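Local structure of putative oxidoreductase (3KUX) at residues 131-134 / 135-139; 303-306 / 307-311; 325-328 / 329-333; 335-338 / 339-343. The protein is a putative oxidoreductase that probably binds a nicotinamide adenine dinucleotide cofactor in its Rossmann-fold domain and transfers hydride to or from a substrate not yet identified. All coordinates share one frame; numbering follows the deposited sequence.

Contact 1. Residues 131-134 / 135-139; sequences SDFL and TLKTL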
loop_
_atom_site.group_PDB
_atom_site.type_symbol
_atom_site.label_atom_id
_atom_site.label_comp_id
_atom_site.label_asym_id
_atom_site.label_seq_id
_atom_site.Cartn_x
_atom_site.Cartn_y
_atom_site.Cartn_z
ATOM N N SER A 131 2.333 8.037 8.037
ATOM C CA SER A 131 3.051 9.047 8.804
ATOM C C SER A 131 4.497 8.631 9.065
ATOM O O SER A 131 5.427 9.412 8.858
ATOM C CB SER A 131 2.340 9.295 10.129
ATOM O OG SER A 131 2.215 8.083 10.849
ATOM N N ASP A 132 4.694 7.402 9.522
ATOM C CA ASP A 132 6.036 6.972 9.878
ATOM C C ASP A 132 6.970 6.953 8.664
ATOM O O ASP A 132 8.103 7.437 8.729
ATOM C CB ASP A 132 6.018 5.624 10.624
ATOM C CG ASP A 132 5.034 4.624 10.029
ATOM O OD1 ASP A 132 5.001 4.478 8.787
ATOM O OD2 ASP A 132 4.302 3.971 10.810
ATOM N N PHE A 133 6.486 6.419 7.551
ATOM C CA PHE A 133 7.301 6.304 6.349
ATOM C C PHE A 133 7.723 7.673 5.802
ATOM O O PHE A 133 8.900 7.900 5.502
ATOM C CB PHE A 133 6.561 5.499 5.282
ATOM C CG PHE A 133 7.390 5.197 4.067
ATOM C CD1 PHE A 133 8.450 4.309 4.142
ATOM C CD2 PHE A 133 7.105 5.801 2.848
ATOM C CE1 PHE A 133 9.218 4.028 3.023
ATOM C CE2 PHE A 133 7.864 5.525 1.727
ATOM C CZ PHE A 133 8.924 4.639 1.813
ATOM N N LEU A 134 6.765 8.586 5.666
ATOM C CA LEU A 134 7.096 9.930 5.216
ATOM C C LEU A 134 8.214 10.500 6.088
ATOM O O LEU A 134 9.244 10.963 5.583
ATOM C CB LEU A 134 5.863 10.838 5.253
ATOM C CG LEU A 134 4.780 10.510 4.221
ATOM C CD1 LEU A 134 3.483 11.263 4.505
ATOM C CD2 LEU A 134 5.275 10.784 2.810
ATOM N N THR A 135 8.008 10.447 7.400
ATOM C CA THR A 135 8.972 10.986 8.349
ATOM C C THR A 135 10.351 10.412 8.088
ATOM O O THR A 135 11.348 11.139 8.054
ATOM C CB THR A 135 8.573 10.658 9.786
ATOM O OG1 THR A 135 7.268 11.189 10.045
ATOM C CG2 THR A 135 9.570 11.261 10.755
ATOM N N LEU A 136 10.392 9.097 7.896
ATOM C CA LEU A 136 11.635 8.384 7.655
ATOM C C LEU A 136 12.342 8.832 6.374
ATOM O O LEU A 136 13.536 9.143 6.401
ATOM C CB LEU A 136 11.375 6.885 7.621
ATOM C CG LEU A 136 12.602 6.018 7.373
ATOM C CD1 LEU A 136 13.666 6.296 8.422
ATOM C CD2 LEU A 136 12.197 4.559 7.368
ATOM N N LYS A 137 11.611 8.866 5.258
ATOM C CA LYS A 137 12.167 9.355 3.990
ATOM C C LYS A 137 12.905 10.673 4.192
ATOM O O LYS A 137 14.002 10.871 3.673
ATOM C CB LYS A 137 11.071 9.548 2.940
ATOM C CG LYS A 137 10.613 8.269 2.256
ATOM C CD LYS A 137 9.538 8.550 1.207
ATOM C CE LYS A 137 10.059 9.472 0.121
ATOM N NZ LYS A 137 9.049 9.710 -0.944
ATOM N N THR A 138 12.290 11.567 4.956
ATOM C CA THR A 138 12.857 12.881 5.220
ATOM C C THR A 138 14.109 12.799 6.088
ATOM O O THR A 138 15.068 13.545 5.881
ATOM C CB THR A 138 11.824 13.800 5.892
ATOM O OG1 THR A 138 10.611 13.790 5.127
ATOM C CG2 THR A 138 12.344 15.218 5.977
ATOM N N LEU A 139 14.104 11.892 7.059
ATOM C CA LEU A 139 15.260 11.720 7.937
ATOM C C LEU A 139 16.492 11.219 7.179
ATOM O O LEU A 139 17.614 11.660 7.433
ATOM C CB LEU A 139 14.928 10.768 9.087
ATOM C CG LEU A 139 16.088 10.414 10.020
ATOM C CD1 LEU A 139 16.521 11.630 10.819
ATOM C CD2 LEU A 139 15.716 9.258 10.942
#
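Residues 131-134 run straight into 135-139 as one alpha-helix, and each N-H from Thr135 to Thr138 bonds to the carbonyl four residues earlier. The segment forms most of helix 131-142, which lies against the mixed sheet of the C-terminal alpha/beta domain. Phe133 and Lys137 make the main side-chain contact, one turn apart. The aliphatic part of the lysine passes over one face of the phenyl ring. Lys137 CG sits 4.2 Å from the ring centroid, 23° off the normal, which is a CH-pi contact. Lys137 CD comes nearer the rim, 3.5 Å from Phe133 CE2. With Phe133 CG anti to the backbone N (chi1 -173°), the ring is swung slightly forward, and the lysine chain leans back over it. The chain of Lys137 then bends at chi3 and leads its amine away. Beyond the helix, Phe133 also touches Gln187, Gln190 and Leu191 of helix 176-192. Leu136 packs on Tyr241 and Val243 of strand 241-245 and on Tyr250 of strand 248-252. Ser131 OG bonds to Asp276.

Two threonines bond back to the helix backbone with their hydroxyls. Thr138 OG1 donates to Leu134 O at 3.2 Å, from above the carbonyl plane, and Thr138 N gives the same oxygen a second bond. Ser131 O is held in a similar double grip. Its two donors reach it from opposite faces of the carbonyl plane: Thr135 N at 3.1 Å, and Thr135 OG1 at 2.8 Å, the latter tilted 34° from that plane.

Contact 2. Residues 303-306 / 307-311; sequences PAYY and AGIRD
The ring of Tyr305 carries Ile309 CG1 over one face, offset toward the rim, and has Tyr306 CD2 at its edge, in plane. CG1 lies 3.9 Å from the centroid of the Tyr305 ring, 25° off the normal, which makes a CH-pi contact. The neighbouring ring of Tyr306 has Tyr305 CD2 above one of its faces, so the two tyrosines are turned against each other rather than stacked flat. A third flat group, the guanidinium of Arg310, has Ala307 CA over its centre at 4.0 Å above the plane. The carboxylate of Asp311 stands at its edge.

Ile309 continues along the tyrosine toward the hydroxyl. Its CD1 is 3.6 Å from Tyr305 CZ and 3.5 Å from Tyr305 OH. The isoleucine puts CG1 beside its backbone N (chi1 -64°), which aims this branch back at the ring one turn earlier. Tyr305 OH itself bonds to Ser122 OG, and Tyr306 OH bonds to His23 ND1. Arg310 NE forms a salt bridge with Asp311 OD1 at 2.7 Å, and Arg310 NH1 reaches Pro31 O.

In the backbone, Ile309 N donates to Tyr305 O at 2.8 Å, in the carbonyl plane, and Arg310 N donates to Tyr306 O. Val95 of strand 93-96 touches Tyr305, Tyr306 and Ile309. These are the first turns of helix 303-313, whose Tyr305, Tyr306 and Ile309 side is laid against the parallel sheet of the Rossmann fold.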
loop_
_atom_site.group_PDB
_atom_site.type_symbol
_atom_site.label_atom_id
_atom_site.label_comp_id
_atom_site.label_asym_id
_atom_site.label_seq_id
_atom_site.Cartn_x
_atom_site.Cartn_y
_atom_site.Cartn_z
ATOM N N PRO A 303 -4.392 10.954 0.994
ATOM C CA PRO A 303 -4.970 11.757 -0.094
ATOM C C PRO A 303 -3.950 12.119 -1.170
ATOM O O PRO A 303 -4.323 12.343 -2.319
ATOM C CB PRO A 303 -5.461 13.027 0.613
ATOM C CG PRO A 303 -5.637 12.633 2.042
ATOM C CD PRO A 303 -4.584 11.586 2.313
ATOM N N ALA A 304 -2.675 12.178 -0.807
ATOM C CA ALA A 304 -1.640 12.488 -1.785
ATOM C C ALA A 304 -1.696 11.539 -2.987
ATOM O O ALA A 304 -1.334 11.920 -4.103
ATOM C CB ALA A 304 -0.257 12.465 -1.140
ATOM N N TYR A 305 -2.149 10.308 -2.757
ATOM C CA TYR A 305 -2.213 9.304 -3.822
ATOM C C TYR A 305 -3.182 9.705 -4.920
ATOM O O TYR A 305 -2.808 9.803 -6.090
ATOM C CB TYR A 305 -2.614 7.929 -3.276
ATOM C CG TYR A 305 -2.761 6.885 -4.361
ATOM C CD1 TYR A 305 -1.645 6.267 -4.906
ATOM C CD2 TYR A 305 -4.017 6.526 -4.854
ATOM C CE1 TYR A 305 -1.767 5.310 -5.903
ATOM C CE2 TYR A 305 -4.151 5.577 -5.854
ATOM C CZ TYR A 305 -3.019 4.969 -6.374
ATOM O OH TYR A 305 -3.126 4.018 -7.369
ATOM N N TYR A 306 -4.437 9.925 -4.543
ATOM C CA TYR A 306 -5.459 10.286 -5.515
ATOM C C TYR A 306 -5.227 11.661 -6.143
ATOM O O TYR A 306 -5.472 11.856 -7.331
ATOM C CB TYR A 306 -6.863 10.149 -4.915
ATOM C CG TYR A 306 -7.368 8.733 -5.021
ATOM C CD1 TYR A 306 -7.850 8.243 -6.227
ATOM C CD2 TYR A 306 -7.323 7.872 -3.936
ATOM C CE1 TYR A 306 -8.297 6.941 -6.343
ATOM C CE2 TYR A 306 -7.765 6.566 -4.043
ATOM C CZ TYR A 306 -8.253 6.106 -5.248
ATOM O OH TYR A 306 -8.698 4.807 -5.370
ATOM N N ALA A 307 -4.738 12.606 -5.354
ATOM C CA ALA A 307 -4.371 13.890 -5.909
ATOM C C ALA A 307 -3.279 13.656 -6.945
ATOM O O ALA A 307 -3.200 14.361 -7.951
ATOM C CB ALA A 307 -3.889 14.832 -4.815
ATOM N N GLY A 308 -2.445 12.651 -6.698
ATOM C CA GLY A 308 -1.388 12.284 -7.628
ATOM C C GLY A 308 -1.957 11.616 -8.864
ATOM O O GLY A 308 -1.494 11.848 -9.981
ATOM N N ILE A 309 -2.961 10.773 -8.662
ATOM C CA ILE A 309 -3.629 10.117 -9.775
ATOM C C ILE A 309 -4.280 11.179 -10.649
ATOM O O ILE A 309 -4.048 11.240 -11.855
ATOM C CB ILE A 309 -4.714 9.146 -9.285
ATOM C CG1 ILE A 309 -4.093 8.001 -8.472
ATOM C CG2 ILE A 309 -5.511 8.614 -10.468
ATOM C CD1 ILE A 309 -3.374 6.954 -9.310
ATOM N N ARG A 310 -5.096 12.016 -10.023
ATOM C CA ARG A 310 -5.685 13.156 -10.693
ATOM C C ARG A 310 -4.661 13.832 -11.596
ATOM O O ARG A 310 -4.833 13.887 -12.813
ATOM C CB ARG A 310 -6.192 14.158 -9.658
ATOM C CG ARG A 310 -6.766 15.430 -10.248
ATOM C CD ARG A 310 -6.915 16.490 -9.180
ATOM N NE ARG A 310 -5.612 16.919 -8.686
ATOM C CZ ARG A 310 -5.392 17.417 -7.473
ATOM N NH1 ARG A 310 -6.391 17.545 -6.608
ATOM N NH2 ARG A 310 -4.166 17.776 -7.125
ATOM N N ASP A 311 -3.589 14.336 -10.995
ATOM C CA ASP A 311 -2.602 15.119 -11.727
ATOM C C ASP A 311 -1.917 14.341 -12.847
ATOM O O ASP A 311 -1.517 14.927 -13.856
ATOM C CB ASP A 311 -1.575 15.713 -10.764
ATOM C CG ASP A 311 -2.179 16.766 -9.855
ATOM O OD1 ASP A 311 -3.318 17.201 -10.126
ATOM O OD2 ASP A 311 -1.522 17.161 -8.873
#

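Contact 3. Residues 325-328 / 329-333; sequences EAIK and VMELI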
loop_
_atom_site.group_PDB
_atom_site.type_symbol
_atom_site.label_atom_id
_atom_site.label_comp_id
_atom_site.label_asym_id
_atom_site.label_seq_id
_atom_site.Cartn_x
_atom_site.Cartn_y
_atom_site.Cartn_z
ATOM N N GLU A 325 6.334 -0.816 -10.756
ATOM C CA GLU A 325 6.818 -0.953 -9.389
ATOM C C GLU A 325 6.003 -1.964 -8.600
ATOM O O GLU A 325 6.526 -2.638 -7.708
ATOM C CB GLU A 325 6.826 0.410 -8.688
ATOM C CG GLU A 325 7.945 1.331 -9.168
ATOM C CD GLU A 325 7.846 2.735 -8.601
ATOM O OE1 GLU A 325 6.752 3.118 -8.134
ATOM O OE2 GLU A 325 8.863 3.460 -8.627
ATOM N N ALA A 326 4.721 -2.069 -8.931
ATOM C CA ALA A 326 3.856 -3.035 -8.274
ATOM C C ALA A 326 4.303 -4.433 -8.663
ATOM O O ALA A 326 4.383 -5.330 -7.826
ATOM C CB ALA A 326 2.405 -2.807 -8.663
ATOM N N ILE A 327 4.614 -4.601 -9.944
ATOM C CA ILE A 327 5.056 -5.885 -10.473
ATOM C C ILE A 327 6.346 -6.367 -9.803
ATOM O O ILE A 327 6.485 -7.552 -9.492
ATOM C CB ILE A 327 5.233 -5.821 -12.000
ATOM C CG1 ILE A 327 3.878 -5.556 -12.671
ATOM C CG2 ILE A 327 5.881 -7.101 -12.520
ATOM C CD1 ILE A 327 3.973 -5.213 -14.146
ATOM N N LYS A 328 7.279 -5.446 -9.569
ATOM C CA LYS A 328 8.503 -5.782 -8.843
ATOM C C LYS A 328 8.215 -6.295 -7.431
ATOM O O LYS A 328 8.845 -7.253 -6.975
ATOM C CB LYS A 328 9.461 -4.590 -8.805
ATOM C CG LYS A 328 10.480 -4.589 -9.947
ATOM C CD LYS A 328 10.753 -3.183 -10.481
ATOM C CE LYS A 328 11.335 -2.268 -9.411
ATOM N NZ LYS A 328 11.435 -0.861 -9.889
ATOM N N VAL A 329 7.262 -5.663 -6.746
ATOM C CA VAL A 329 6.890 -6.076 -5.395
ATOM C C VAL A 329 6.245 -7.453 -5.442
ATOM O O VAL A 329 6.476 -8.308 -4.588
ATOM C CB VAL A 329 5.906 -5.082 -4.752
ATOM C CG1 VAL A 329 5.374 -5.632 -3.440
ATOM C CG2 VAL A 329 6.572 -3.726 -4.542
HETATM N N MSE A 330 5.436 -7.654 -6.469
HETATM C CA MSE A 330 4.751 -8.909 -6.688
HETATM C C MSE A 330 5.761 -10.031 -6.925
HETATM O O MSE A 330 5.567 -11.159 -6.465
HETATM C CB MSE A 330 3.856 -8.749 -7.899
HETATM C CG MSE A 330 2.527 -9.431 -7.809
HETATM SE SE MSE A 330 1.361 -8.709 -9.199
HETATM C CE MSE A 330 0.393 -10.356 -9.601
ATOM N N GLU A 331 6.836 -9.715 -7.646
ATOM C CA GLU A 331 7.896 -10.683 -7.914
ATOM C C GLU A 331 8.553 -11.146 -6.623
ATOM O O GLU A 331 8.846 -12.330 -6.450
ATOM C CB GLU A 331 8.958 -10.079 -8.825
ATOM C CG GLU A 331 8.537 -9.929 -10.272
ATOM C CD GLU A 331 9.582 -9.211 -11.105
ATOM O OE1 GLU A 331 10.776 -9.280 -10.745
ATOM O OE2 GLU A 331 9.207 -8.577 -12.115
ATOM N N LEU A 332 8.792 -10.200 -5.722
ATOM C CA LEU A 332 9.399 -10.514 -4.440
ATOM C C LEU A 332 8.452 -11.306 -3.549
ATOM O O LEU A 332 8.892 -12.119 -2.728
ATOM C CB LEU A 332 9.837 -9.238 -3.727
ATOM C CG LEU A 332 10.962 -8.469 -4.413
ATOM C CD1 LEU A 332 11.505 -7.419 -3.471
ATOM C CD2 LEU A 332 12.063 -9.422 -4.841
ATOM N N ILE A 333 7.152 -11.068 -3.701
ATOM C CA ILE A 333 6.172 -11.837 -2.951
ATOM C C ILE A 333 6.304 -13.302 -3.334
ATOM O O ILE A 333 6.361 -14.170 -2.474
ATOM C CB ILE A 333 4.733 -11.338 -3.186
ATOM C CG1 ILE A 333 4.545 -9.963 -2.554
ATOM C CG2 ILE A 333 3.728 -12.290 -2.564
ATOM C CD1 ILE A 333 4.450 -10.003 -1.037
#
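Ile327 and Glu331 meet one helical turn apart, their side chains lying across each other at a slant. One carboxylate oxygen, Glu331 OE2, reaches the CG2 methyl of Ile327 at 3.7 Å. Glu331 CG also lies 3.2 Å from Ile327 O. That closeness follows from its first torsion (chi1 -74°), which sets CG anti to its own carbonyl carbon and so on the side of the preceding turn; the chain is extended from there. The same carbonyl oxygen accepts the N-H of Glu331 at 2.9 Å. Val329 touches the backbone before it through one methyl, CG2, 3.3 Å from Glu325 O. Leu332 CG approaches Lys328 O at 3.5 Å.

Regular alpha-helical bonds hold the backbone beneath these side chains. Met330 N, for example, donates to Ala326 O at 2.9 Å, in the carbonyl plane. The turns belong to helix 323-342, the long helix near the end of the C-terminal alpha/beta domain. It packs on helices from both parts of the protein. Ile327 packs on Ala107, Asn108 and Lys111 of helix 104-116, which belongs to the Rossmann-fold region. Met330, present as selenomethionine, touches Leu104 of that helix and also Phe100 and Thr101. Val329 and Ile333 meet helix 176-192, through Asp186 and through Tyr178, Pro182 and Leu185. Further out, Glu325 OE1 forms a salt bridge with Arg128 NH2.

Contact 4. Residues 335-338 / 339-343; sequences LGIA and SDQQK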
loop_
_atom_site.group_PDB
_atom_site.type_symbol
_atom_site.label_atom_id
_atom_site.label_comp_id
_atom_site.label_asym_id
_atom_site.label_seq_id
_atom_site.Cartn_x
_atom_site.Cartn_y
_atom_site.Cartn_z
ATOM N N LEU A 335 8.944 -14.674 -4.775
ATOM C CA LEU A 335 10.289 -15.104 -4.419
ATOM C C LEU A 335 10.352 -15.464 -2.937
ATOM O O LEU A 335 11.116 -16.344 -2.536
ATOM C CB LEU A 335 11.323 -14.029 -4.764
ATOM C CG LEU A 335 12.784 -14.496 -4.848
ATOM C CD1 LEU A 335 12.932 -15.676 -5.805
ATOM C CD2 LEU A 335 13.717 -13.358 -5.259
ATOM N N GLY A 336 9.541 -14.789 -2.127
ATOM C CA GLY A 336 9.455 -15.093 -0.703
ATOM C C GLY A 336 8.941 -16.504 -0.493
ATOM O O GLY A 336 9.500 -17.266 0.302
ATOM N N ILE A 337 7.875 -16.846 -1.217
ATOM C CA ILE A 337 7.300 -18.189 -1.190
ATOM C C ILE A 337 8.328 -19.236 -1.584
ATOM O O ILE A 337 8.473 -20.252 -0.910
ATOM C CB ILE A 337 6.108 -18.321 -2.155
ATOM C CG1 ILE A 337 5.020 -17.296 -1.822
ATOM C CG2 ILE A 337 5.548 -19.743 -2.128
ATOM C CD1 ILE A 337 4.318 -17.566 -0.519
ATOM N N ALA A 338 9.026 -18.998 -2.689
ATOM C CA ALA A 338 10.045 -19.932 -3.156
ATOM C C ALA A 338 11.134 -20.066 -2.105
ATOM O O ALA A 338 11.495 -21.176 -1.710
ATOM C CB ALA A 338 10.640 -19.461 -4.468
ATOM N N SER A 339 11.647 -18.923 -1.653
ATOM C CA SER A 339 12.707 -18.896 -0.648
ATOM C C SER A 339 12.310 -19.692 0.578
ATOM O O SER A 339 13.123 -20.409 1.155
ATOM C CB SER A 339 13.039 -17.459 -0.244
ATOM O OG SER A 339 13.611 -17.413 1.055
ATOM N N ASP A 340 11.051 -19.561 0.976
ATOM C CA ASP A 340 10.564 -20.279 2.140
ATOM C C ASP A 340 10.519 -21.774 1.863
ATOM O O ASP A 340 10.856 -22.581 2.725
ATOM C CB ASP A 340 9.180 -19.784 2.548
ATOM C CG ASP A 340 8.621 -20.560 3.714
ATOM O OD1 ASP A 340 9.140 -20.400 4.837
ATOM O OD2 ASP A 340 7.674 -21.345 3.504
ATOM N N GLN A 341 10.099 -22.140 0.657
ATOM C CA GLN A 341 10.021 -23.540 0.279
ATOM C C GLN A 341 11.394 -24.195 0.329
ATOM O O GLN A 341 11.527 -25.352 0.736
ATOM C CB GLN A 341 9.424 -23.681 -1.117
ATOM C CG GLN A 341 7.980 -23.258 -1.207
ATOM C CD GLN A 341 7.508 -23.116 -2.638
ATOM O OE1 GLN A 341 6.311 -22.998 -2.903
ATOM N NE2 GLN A 341 8.450 -23.125 -3.574
ATOM N N GLN A 342 12.416 -23.451 -0.082
ATOM C CA GLN A 342 13.774 -23.980 -0.135
ATOM C C GLN A 342 14.567 -23.655 1.126
ATOM O O GLN A 342 15.673 -24.156 1.316
ATOM C CB GLN A 342 14.516 -23.435 -1.356
ATOM C CG GLN A 342 13.787 -23.619 -2.682
ATOM C CD GLN A 342 14.497 -22.925 -3.842
ATOM O OE1 GLN A 342 15.721 -22.769 -3.842
ATOM N NE2 GLN A 342 13.725 -22.507 -4.835
ATOM N N LYS A 343 14.003 -22.821 1.990
ATOM C CA LYS A 343 14.747 -22.320 3.139
ATOM C C LYS A 343 16.100 -21.801 2.662
ATOM O O LYS A 343 17.143 -22.142 3.221
ATOM C CB LYS A 343 14.957 -23.413 4.196
ATOM C CG LYS A 343 13.734 -24.262 4.530
ATOM C CD LYS A 343 12.502 -23.425 4.873
ATOM C CE LYS A 343 12.715 -22.538 6.092
ATOM N NZ LYS A 343 11.504 -21.702 6.362
#
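Ile337 and Gln341 cross at a slant one turn apart, near the C-terminal end of helix 323-342, where a Schellman motif closes the helix. The amide of Gln341 is laid back over the preceding turn, its oxygen turned to the isoleucine. Gln341 OE1 is 3.4 Å from Ile337 CG2. The amide nitrogen is turned to the next residue, with Gln341 NE2 3.6 Å from Ala338 CA. The first torsion of Gln341 (chi1 -66°) points CG back toward the turn before, and from there the chain runs extended along the helix surface. Gln342 starts in the same way, and its CG lies 3.5 Å from Ala338 O. That oxygen accepts the N-H of Gln342 at 2.9 Å.

The polar ends of Ser339 and Asp340 have partners beyond the helix. Ser339 OG bonds to Lys344 O and to Val200 N, and Asp340 OD1 bonds to Leu202 N, which ties the helix end to strand 197-203. Leu335, Ala338 and Ser339 also touch Leu346 of the short strand that follows.

Lys343 is the C-prime residue of the motif. Its positive phi (49°) turns the chain out of the helix, and Lys344 N is directed to Ser339 O. The course of the lysine side chain is less certain. Its end, Lys343 NZ, makes a salt bridge to OD1 of Asp340 at 3.1 Å, from above the carboxylate plane.

All four contacts lie within continuous helical segments and follow one another in series along the chain. Contacts 3 and 4 share helix 323-342, with centres about 15 Å apart; contact 3 is the one nearer the Rossmann-fold region. Contact 2 sits on the preceding helix, its centre about 22 Å from contact 3. It lies on the opposite side of the chain's centre from contact 4, about 35 Å away between centres. Contact 1 is about 19 Å from contact 2 between centres, and their nearest atoms are about 7 Å apart. Contact 2 packs on the probable cofactor-binding Rossmann fold, contact 1 on the mixed sheet.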